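Local coordinates for aldehyde dehydrogenase 12 (Zea mays, PDB 6D97), which catalyses the NAD-dependent oxidation of L-glutamate gamma-semialdehyde to glutamate, the last step of proline catabolism in plants, at residues I62-P65 with L66-D69; C316-D319 with A320-S324; A373-E376 with H377-N380. All coordinates share one frame; numbering follows the deposited sequence.

Interaction 1 (I62-P65 with L66-D69); sequences IVDP and LNGD
Asp64 and Leu66 meet through a carboxylate and a backbone amide: Asp64 OD1 accepts from Leu66 N at 2.8 Å, on the anti side of the oxygen and 34° out of the carboxylate plane. With CG anti to the Asp64 backbone N (chi1 -174°), the carboxylate folds forward over the turn to receive that N-H. The carbonyl of the same residue is gripped twice. Gly68 N reaches Asp64 O at 2.8 Å in the carbonyl plane, whereas Asn67 N, at 3.2 Å from Asp64 O, sits above that plane. Asp64 N in turn donates to Asp69 O at 2.7 Å, so one aspartate ties both ends of the loop. These bonds build the connection of a beta hairpin: strand 60-63 runs into the turn and antiparallel strand 70-74 leaves it, at the edge of a four-stranded mixed sheet. Inside the loop Asn67 forms an Asx turn, its OD1 accepting from Asp69 N at 2.9 Å; the same OD1 lies against Asp64 CB at 3.1 Å, and the amide is turned 60° from the carboxylate. Gly68 takes a positive phi there, and Val63 CG1 packs against its carbonyl oxygen. A water donates to both Asp64 OD2 and Asp69 OD2. Further out, Arg136 forms a salt bridge with Asp64 OD2 that probably offsets the nearby like charges, while Pro65 rests on Phe71, Pro139, Leu367 and Tyr405.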
ATOM      1  N   ILE A  62      29.531 -34.931  14.330  1.00 40.72           N
ATOM      2  CA  ILE A  62      29.990 -33.549  14.338  1.00 39.50           C
ATOM      3  C   ILE A  62      30.949 -33.391  15.509  1.00 44.41           C
ATOM      4  O   ILE A  62      30.671 -33.874  16.614  1.00 44.94           O
ATOM      5  CB  ILE A  62      28.808 -32.571  14.461  1.00 32.61           C
ATOM      6  CG1 ILE A  62      27.804 -32.790  13.325  1.00 33.54           C
ATOM      7  CG2 ILE A  62      29.305 -31.131  14.510  1.00 29.54           C
ATOM      8  CD1 ILE A  62      28.395 -32.646  11.942  1.00 34.85           C
ATOM      9  N   VAL A  63      32.075 -32.728  15.275  1.00 39.31           N
ATOM     10  CA  VAL A  63      33.042 -32.515  16.345  1.00 36.28           C
ATOM     11  C   VAL A  63      32.788 -31.166  16.999  1.00 39.61           C
ATOM     12  O   VAL A  63      32.324 -30.210  16.367  1.00 33.21           O
ATOM     13  CB  VAL A  63      34.499 -32.628  15.846  1.00 36.52           C
ATOM     14  CG1 VAL A  63      34.821 -34.068  15.467  1.00 38.27           C
ATOM     15  CG2 VAL A  63      34.754 -31.674  14.691  1.00 32.66           C
ATOM     16  N   ASP A  64      33.085 -31.106  18.292  1.00 31.72           N
ATOM     17  CA  ASP A  64      33.008 -29.866  19.056  1.00 31.16           C
ATOM     18  C   ASP A  64      34.045 -28.889  18.518  1.00 31.29           C
ATOM     19  O   ASP A  64      35.243 -29.202  18.534  1.00 38.67           O
ATOM     20  CB  ASP A  64      33.240 -30.152  20.543  1.00 32.00           C
ATOM     21  CG  ASP A  64      33.036 -28.929  21.436  1.00 36.33           C
ATOM     22  OD1 ASP A  64      33.275 -27.784  20.997  1.00 30.81           O
ATOM     23  OD2 ASP A  64      32.642 -29.123  22.606  1.00 44.12           O
ATOM     24  N   PRO A  65      33.644 -27.707  18.044  1.00 32.82           N
ATOM     25  CA  PRO A  65      34.625 -26.771  17.470  1.00 30.56           C
ATOM     26  C   PRO A  65      35.677 -26.298  18.455  1.00 33.01           C
ATOM     27  O   PRO A  65      36.688 -25.735  18.014  1.00 34.88           O
ATOM     28  CB  PRO A  65      33.758 -25.598  16.991  1.00 28.75           C
ATOM     29  CG  PRO A  65      32.374 -26.160  16.881  1.00 32.71           C
ATOM     30  CD  PRO A  65      32.273 -27.176  17.975  1.00 33.28           C
ATOM     31  N   LEU A  66      35.479 -26.494  19.757  1.00 30.72           N
ATOM     32  CA  LEU A  66      36.437 -26.026  20.751  1.00 34.94           C
ATOM     33  C   LEU A  66      37.446 -27.087  21.158  1.00 34.72           C
ATOM     34  O   LEU A  66      38.507 -26.734  21.687  1.00 42.13           O
ATOM     35  CB  LEU A  66      35.714 -25.524  22.007  1.00 31.24           C
ATOM     36  CG  LEU A  66      34.996 -24.173  21.963  1.00 39.18           C
ATOM     37  CD1 LEU A  66      34.432 -23.837  23.334  1.00 30.42           C
ATOM     38  CD2 LEU A  66      35.938 -23.078  21.503  1.00 32.76           C
ATOM     39  N   ASN A  67      37.153 -28.373  20.930  1.00 40.56           N
ATOM     40  CA  ASN A  67      38.082 -29.403  21.381  1.00 42.21           C
ATOM     41  C   ASN A  67      38.133 -30.663  20.524  1.00 38.96           C
ATOM     42  O   ASN A  67      38.957 -31.531  20.820  1.00 40.89           O
ATOM     43  CB  ASN A  67      37.761 -29.777  22.840  1.00 35.67           C
ATOM     44  CG  ASN A  67      36.335 -30.260  23.022  1.00 41.25           C
ATOM     45  OD1 ASN A  67      35.764 -30.894  22.138  1.00 39.38           O
ATOM     46  ND2 ASN A  67      35.752 -29.962  24.179  1.00 34.69           N
ATOM     47  N   GLY A  68      37.301 -30.814  19.492  1.00 44.23           N
ATOM     48  CA  GLY A  68      37.367 -31.974  18.624  1.00 36.94           C
ATOM     49  C   GLY A  68      36.568 -33.181  19.068  1.00 39.70           C
ATOM     50  O   GLY A  68      36.546 -34.185  18.344  1.00 45.66           O
ATOM     51  N   ASP A  69      35.921 -33.121  20.230  1.00 43.77           N
ATOM     52  CA  ASP A  69      35.100 -34.229  20.700  1.00 42.90           C
ATOM     53  C   ASP A  69      33.992 -34.547  19.703  1.00 35.58           C
ATOM     54  O   ASP A  69      33.346 -33.647  19.163  1.00 33.88           O
ATOM     55  CB  ASP A  69      34.472 -33.883  22.053  1.00 49.97           C
ATOM     56  CG  ASP A  69      35.468 -33.910  23.198  1.00 56.20           C
ATOM     57  OD1 ASP A  69      36.629 -34.322  22.978  1.00 51.31           O
ATOM     58  OD2 ASP A  69      35.071 -33.525  24.323  1.00 62.54           O
TER
HETATM   59  O   HOH W   1      32.692 -31.286  24.206  1.00 29.43           O

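Interaction 2 (C316-D319 with A320-S324); sequences CDQD and AYACS
Asp317 and Tyr321 meet at the ring edge, Asp317 OD1 lying 3.5 Å from Tyr321 CD2 in the plane of the ring, with the carboxylate turned 60° against it; chi1 of 174° sets CG of Asp317 anti to its N and brings the acid beside the ring. Both ends are held from outside: Asp317 OD2 forms a salt bridge with Arg356, the Tyr321 hydroxyl bonds to Thr411 O and Gln438 NE2, and in the next turn Asp319 OD2 forms a salt bridge with Lys300 and a hydrogen bond with Thr494 N, its OD1 one with Thr495 OG1. Three i to i+4 bonds carry the backbone: Ala320 N to Cys316 O at 3.0 Å, Tyr321 N to Asp317 O at 3.0 Å but rather bent (133°), and Ala322 N to Gln318 O at 3.2 Å. The last donor stands above the carbonyl plane of Gln318; Ala322 is also the first residue to leave helical backbone angles. A water carries the link past this point by donating to both Asp319 O and Ala322 O. Over one face of the Tyr321 ring lies Ala320 CB, 3.6 Å above the plane. Gln318, bent at chi2, brings NE2 to 3.8 Å from Ala322 CB and bonds Thr547 of the second subunit, which also packs on Ala322. Helix 309-321 is the crossover of a beta-alpha-beta unit between strands 298-302 and 331-337: Cys316, Asp319 and Ala320 touch Gln331 of the latter, helix 345-354 meets Cys316 and Asp317, and helix 142-157 covers Gln318 and Ala322 through Gln144.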
ATOM      1  N   CYS A 316      33.200  -0.517  13.972  1.00 31.53           N
ATOM      2  CA  CYS A 316      34.132  -1.189  13.073  1.00 34.02           C
ATOM      3  C   CYS A 316      34.601  -2.516  13.657  1.00 32.36           C
ATOM      4  O   CYS A 316      34.682  -3.522  12.944  1.00 27.71           O
ATOM      5  CB  CYS A 316      35.325  -0.278  12.780  1.00 32.79           C
ATOM      6  SG  CYS A 316      35.056   0.957  11.483  1.00 36.73           S
ATOM      7  N   ASP A 317      34.903  -2.543  14.957  1.00 26.10           N
ATOM      8  CA  ASP A 317      35.356  -3.783  15.579  1.00 26.53           C
ATOM      9  C   ASP A 317      34.236  -4.815  15.637  1.00 25.47           C
ATOM     10  O   ASP A 317      34.465  -6.003  15.380  1.00 28.47           O
ATOM     11  CB  ASP A 317      35.897  -3.502  16.981  1.00 25.85           C
ATOM     12  CG  ASP A 317      36.259  -4.774  17.730  1.00 29.62           C
ATOM     13  OD1 ASP A 317      37.315  -5.365  17.416  1.00 30.35           O
ATOM     14  OD2 ASP A 317      35.481  -5.186  18.619  1.00 28.82           O
ATOM     15  N   GLN A 318      33.021  -4.385  15.981  1.00 29.67           N
ATOM     16  CA  GLN A 318      31.907  -5.323  16.043  1.00 34.16           C
ATOM     17  C   GLN A 318      31.520  -5.802  14.653  1.00 33.98           C
ATOM     18  O   GLN A 318      31.221  -6.986  14.461  1.00 29.66           O
ATOM     19  CB  GLN A 318      30.711  -4.680  16.745  1.00 32.34           C
ATOM     20  CG  GLN A 318      30.932  -4.431  18.228  1.00 33.34           C
ATOM     21  CD  GLN A 318      30.972  -5.714  19.043  1.00 32.19           C
ATOM     22  OE1 GLN A 318      31.767  -5.848  19.972  1.00 31.12           O
ATOM     23  NE2 GLN A 318      30.109  -6.661  18.703  1.00 26.21           N
ATOM     24  N   ASP A 319      31.527  -4.899  13.670  1.00 32.95           N
ATOM     25  CA  ASP A 319      31.158  -5.285  12.312  1.00 34.07           C
ATOM     26  C   ASP A 319      32.136  -6.307  11.753  1.00 31.81           C
ATOM     27  O   ASP A 319      31.732  -7.301  11.141  1.00 30.06           O
ATOM     28  CB  ASP A 319      31.099  -4.059  11.403  1.00 35.40           C
ATOM     29  CG  ASP A 319      29.801  -3.297  11.538  1.00 34.63           C
ATOM     30  OD1 ASP A 319      28.801  -3.890  11.994  1.00 33.14           O
ATOM     31  OD2 ASP A 319      29.786  -2.103  11.175  1.00 37.51           O
ATOM     32  N   ALA A 320      33.432  -6.084  11.965  1.00 25.48           N
ATOM     33  CA  ALA A 320      34.432  -6.936  11.339  1.00 25.68           C
ATOM     34  C   ALA A 320      34.648  -8.238  12.098  1.00 28.00           C
ATOM     35  O   ALA A 320      34.963  -9.261  11.479  1.00 33.26           O
ATOM     36  CB  ALA A 320      35.756  -6.182  11.207  1.00 25.94           C
ATOM     37  N   TYR A 321      34.474  -8.240  13.421  1.00 25.89           N
ATOM     38  CA  TYR A 321      35.046  -9.305  14.232  1.00 26.01           C
ATOM     39  C   TYR A 321      34.089 -10.008  15.182  1.00 30.13           C
ATOM     40  O   TYR A 321      34.470 -11.050  15.727  1.00 31.10           O
ATOM     41  CB  TYR A 321      36.236  -8.762  15.032  1.00 26.29           C
ATOM     42  CG  TYR A 321      37.322  -8.242  14.128  1.00 30.30           C
ATOM     43  CD1 TYR A 321      37.749  -8.990  13.036  1.00 26.99           C
ATOM     44  CD2 TYR A 321      37.898  -6.997  14.346  1.00 27.67           C
ATOM     45  CE1 TYR A 321      38.733  -8.521  12.198  1.00 35.06           C
ATOM     46  CE2 TYR A 321      38.883  -6.517  13.511  1.00 31.19           C
ATOM     47  CZ  TYR A 321      39.298  -7.284  12.440  1.00 35.14           C
ATOM     48  OH  TYR A 321      40.278  -6.813  11.601  1.00 39.72           O
ATOM     49  N   ALA A 322      32.882  -9.492  15.409  1.00 31.36           N
ATOM     50  CA  ALA A 322      31.891 -10.269  16.140  1.00 35.34           C
ATOM     51  C   ALA A 322      31.650 -11.586  15.416  1.00 32.24           C
ATOM     52  O   ALA A 322      31.648 -11.640  14.183  1.00 33.24           O
ATOM     53  CB  ALA A 322      30.582  -9.493  16.285  1.00 36.68           C
ATOM     54  N   CYS A 323      31.477 -12.657  16.191  1.00 37.89           N
ATOM     55  CA  CYS A 323      31.397 -14.019  15.665  1.00 33.46           C
ATOM     56  C   CYS A 323      32.629 -14.389  14.849  1.00 30.30           C
ATOM     57  O   CYS A 323      32.552 -15.263  13.981  1.00 26.77           O
ATOM     58  CB  CYS A 323      30.135 -14.225  14.819  1.00 39.34           C
ATOM     59  SG  CYS A 323      28.599 -13.744  15.645  1.00 31.72           S
ATOM     60  N   SER A 324      33.761 -13.726  15.105  1.00 27.91           N
ATOM     61  CA  SER A 324      34.986 -13.909  14.322  1.00 34.76           C
ATOM     62  C   SER A 324      34.724 -13.687  12.835  1.00 35.68           C
ATOM     63  O   SER A 324      35.218 -14.421  11.978  1.00 32.31           O
ATOM     64  CB  SER A 324      35.598 -15.289  14.573  1.00 33.56           C
ATOM     65  OG  SER A 324      35.553 -15.623  15.948  1.00 38.85           O
TER
HETATM   66  O   HOH W   2      30.782  -9.781  12.049  1.00 31.40           O

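Interaction 3 (A373-E376 with H377-N380); sequences AMIE and HMNN
Ala373 and His377 form the first of four successive alpha-helical bonds of these segments, His377 N donating to Ala373 O at 3.1 Å and Met378 N to Met374 O at 3.0 Å. The two later rungs, Asn379 N to Ile375 O at 2.9 Å and Asn380 N to Glu376 O at 2.8 Å, approach their acceptors nearly along the C=O axis, while the earlier pair is tilted about 30° from the carbonyl plane. Ile375 shows how the i+3 and i+4 neighbours divide one side chain. Its CD1 meets the terminal CE of Met378 at 3.7 Å, the two chains running side by side in the same direction, and the bend of Met378 at chi3 (72°) turns CE back to the isoleucine. The other branch, CG2, lies 3.5 Å from Asn379 ND2. Glu376 and Asn380 pass each other more loosely, OE2 and ND2 being 3.8 Å apart; Asn380 OD1 is bonded to Lys383. Near the start of the helix, Thr370 OG1 accepts from Ala373 N. On the inward side of helix 371-382, Met374 packs on Val369, Met408 and Ile433, His377 meets the Phe437 ring of strand 437-443, and helix 425-429 touches His377 and Asn380 through Leu428.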
ATOM      1  N   ALA A 373      44.652 -21.254   5.432  1.00 43.99           N
ATOM      2  CA  ALA A 373      44.013 -20.530   4.338  1.00 35.66           C
ATOM      3  C   ALA A 373      43.982 -19.033   4.611  1.00 42.38           C
ATOM      4  O   ALA A 373      44.170 -18.220   3.698  1.00 41.25           O
ATOM      5  CB  ALA A 373      42.598 -21.062   4.113  1.00 35.36           C
ATOM      6  N   MET A 374      43.749 -18.650   5.866  1.00 47.06           N
ATOM      7  CA  MET A 374      43.698 -17.233   6.207  1.00 39.22           C
ATOM      8  C   MET A 374      45.088 -16.610   6.197  1.00 38.74           C
ATOM      9  O   MET A 374      45.258 -15.470   5.746  1.00 37.69           O
ATOM     10  CB  MET A 374      43.031 -17.049   7.571  1.00 34.60           C
ATOM     11  CG  MET A 374      41.514 -17.126   7.537  1.00 37.74           C
ATOM     12  SD  MET A 374      40.736 -16.910   9.151  1.00 43.34           S
ATOM     13  CE  MET A 374      40.770 -18.589   9.778  1.00 39.05           C
ATOM     14  N   ILE A 375      46.093 -17.339   6.692  1.00 44.48           N
ATOM     15  CA  ILE A 375      47.469 -16.851   6.639  1.00 48.71           C
ATOM     16  C   ILE A 375      47.927 -16.703   5.193  1.00 52.36           C
ATOM     17  O   ILE A 375      48.539 -15.695   4.819  1.00 51.81           O
ATOM     18  CB  ILE A 375      48.402 -17.786   7.430  1.00 47.00           C
ATOM     19  CG1 ILE A 375      48.178 -17.630   8.940  1.00 45.52           C
ATOM     20  CG2 ILE A 375      49.853 -17.507   7.058  1.00 40.15           C
ATOM     21  CD1 ILE A 375      48.654 -16.302   9.481  1.00 45.83           C
ATOM     22  N   GLU A 376      47.637 -17.706   4.355  1.00 48.85           N
ATOM     23  CA  GLU A 376      48.037 -17.652   2.950  1.00 46.88           C
ATOM     24  C   GLU A 376      47.428 -16.435   2.257  1.00 48.98           C
ATOM     25  O   GLU A 376      48.122 -15.695   1.547  1.00 47.65           O
ATOM     26  CB  GLU A 376      47.629 -18.945   2.238  1.00 43.55           C
ATOM     27  CG  GLU A 376      48.181 -19.051   0.824  1.00 59.38           C
ATOM     28  CD  GLU A 376      47.438 -20.065  -0.021  1.00 69.04           C
ATOM     29  OE1 GLU A 376      47.847 -21.243  -0.061  1.00 70.13           O
ATOM     30  OE2 GLU A 376      46.430 -19.686  -0.645  1.00 73.31           O
ATOM     31  N   HIS A 377      46.121 -16.215   2.450  1.00 41.44           N
ATOM     32  CA  HIS A 377      45.455 -15.029   1.901  1.00 39.58           C
ATOM     33  C   HIS A 377      46.159 -13.748   2.344  1.00 38.64           C
ATOM     34  O   HIS A 377      46.446 -12.867   1.525  1.00 37.05           O
ATOM     35  CB  HIS A 377      43.988 -14.997   2.330  1.00 30.10           C
ATOM     36  CG  HIS A 377      43.213 -13.844   1.756  1.00 36.55           C
ATOM     37  ND1 HIS A 377      42.980 -13.703   0.401  1.00 39.59           N
ATOM     38  CD2 HIS A 377      42.617 -12.786   2.356  1.00 39.15           C
ATOM     39  CE1 HIS A 377      42.278 -12.605   0.193  1.00 35.95           C
ATOM     40  NE2 HIS A 377      42.041 -12.035   1.363  1.00 39.58           N
ATOM     41  N   MET A 378      46.452 -13.628   3.636  1.00 35.42           N
ATOM     42  CA  MET A 378      47.176 -12.465   4.146  1.00 32.02           C
ATOM     43  C   MET A 378      48.514 -12.285   3.438  1.00 41.56           C
ATOM     44  O   MET A 378      48.884 -11.162   3.070  1.00 43.74           O
ATOM     45  CB  MET A 378      47.408 -12.603   5.655  1.00 36.28           C
ATOM     46  CG  MET A 378      48.266 -11.518   6.263  1.00 43.03           C
ATOM     47  SD  MET A 378      48.673 -11.896   7.984  1.00 46.18           S
ATOM     48  CE  MET A 378      49.839 -13.250   7.816  1.00 41.02           C
ATOM     49  N   ASN A 379      49.270 -13.366   3.268  1.00 36.67           N
ATOM     50  CA  ASN A 379      50.559 -13.273   2.595  1.00 43.62           C
ATOM     51  C   ASN A 379      50.395 -12.917   1.121  1.00 47.09           C
ATOM     52  O   ASN A 379      51.212 -12.170   0.566  1.00 49.44           O
ATOM     53  CB  ASN A 379      51.334 -14.585   2.760  1.00 49.46           C
ATOM     54  CG  ASN A 379      51.855 -14.781   4.171  1.00 56.91           C
ATOM     55  OD1 ASN A 379      52.257 -13.816   4.828  1.00 57.10           O
ATOM     56  ND2 ASN A 379      51.851 -16.019   4.644  1.00 52.72           N
ATOM     57  N   ASN A 380      49.360 -13.449   0.467  1.00 47.48           N
ATOM     58  CA  ASN A 380      49.096 -13.076  -0.918  1.00 49.47           C
ATOM     59  C   ASN A 380      48.816 -11.583  -1.041  1.00 49.49           C
ATOM     60  O   ASN A 380      49.275 -10.935  -1.989  1.00 51.57           O
ATOM     61  CB  ASN A 380      47.926 -13.885  -1.473  1.00 50.45           C
ATOM     62  CG  ASN A 380      48.298 -15.319  -1.770  1.00 50.44           C
ATOM     63  OD1 ASN A 380      49.471 -15.643  -1.947  1.00 53.16           O
ATOM     64  ND2 ASN A 380      47.296 -16.186  -1.838  1.00 50.87           N
TER

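Overall arrangement
All three are local contacts between adjoining segments, yet place governs their chemistry. Interaction 2 is the buried one: its acids pair with Arg356 and Lys300, and the neutral Gln318 bonds a neighbouring subunit. Interactions 1 and 3 are only partly buried and touch no other subunit. Interaction 1 turns a hairpin, where side-chain acceptors take backbone N-H groups; 373-380 is uninterrupted helix, with little polar linkage between its side chains; 316-324 lies between these extremes, a helix running out into a turn. None shares an element with another. Interactions 2 and 3 lie nearest, about 7 Å between closest atoms, whereas the centre of interaction 1 sits about 23 and 24 Å from their centres.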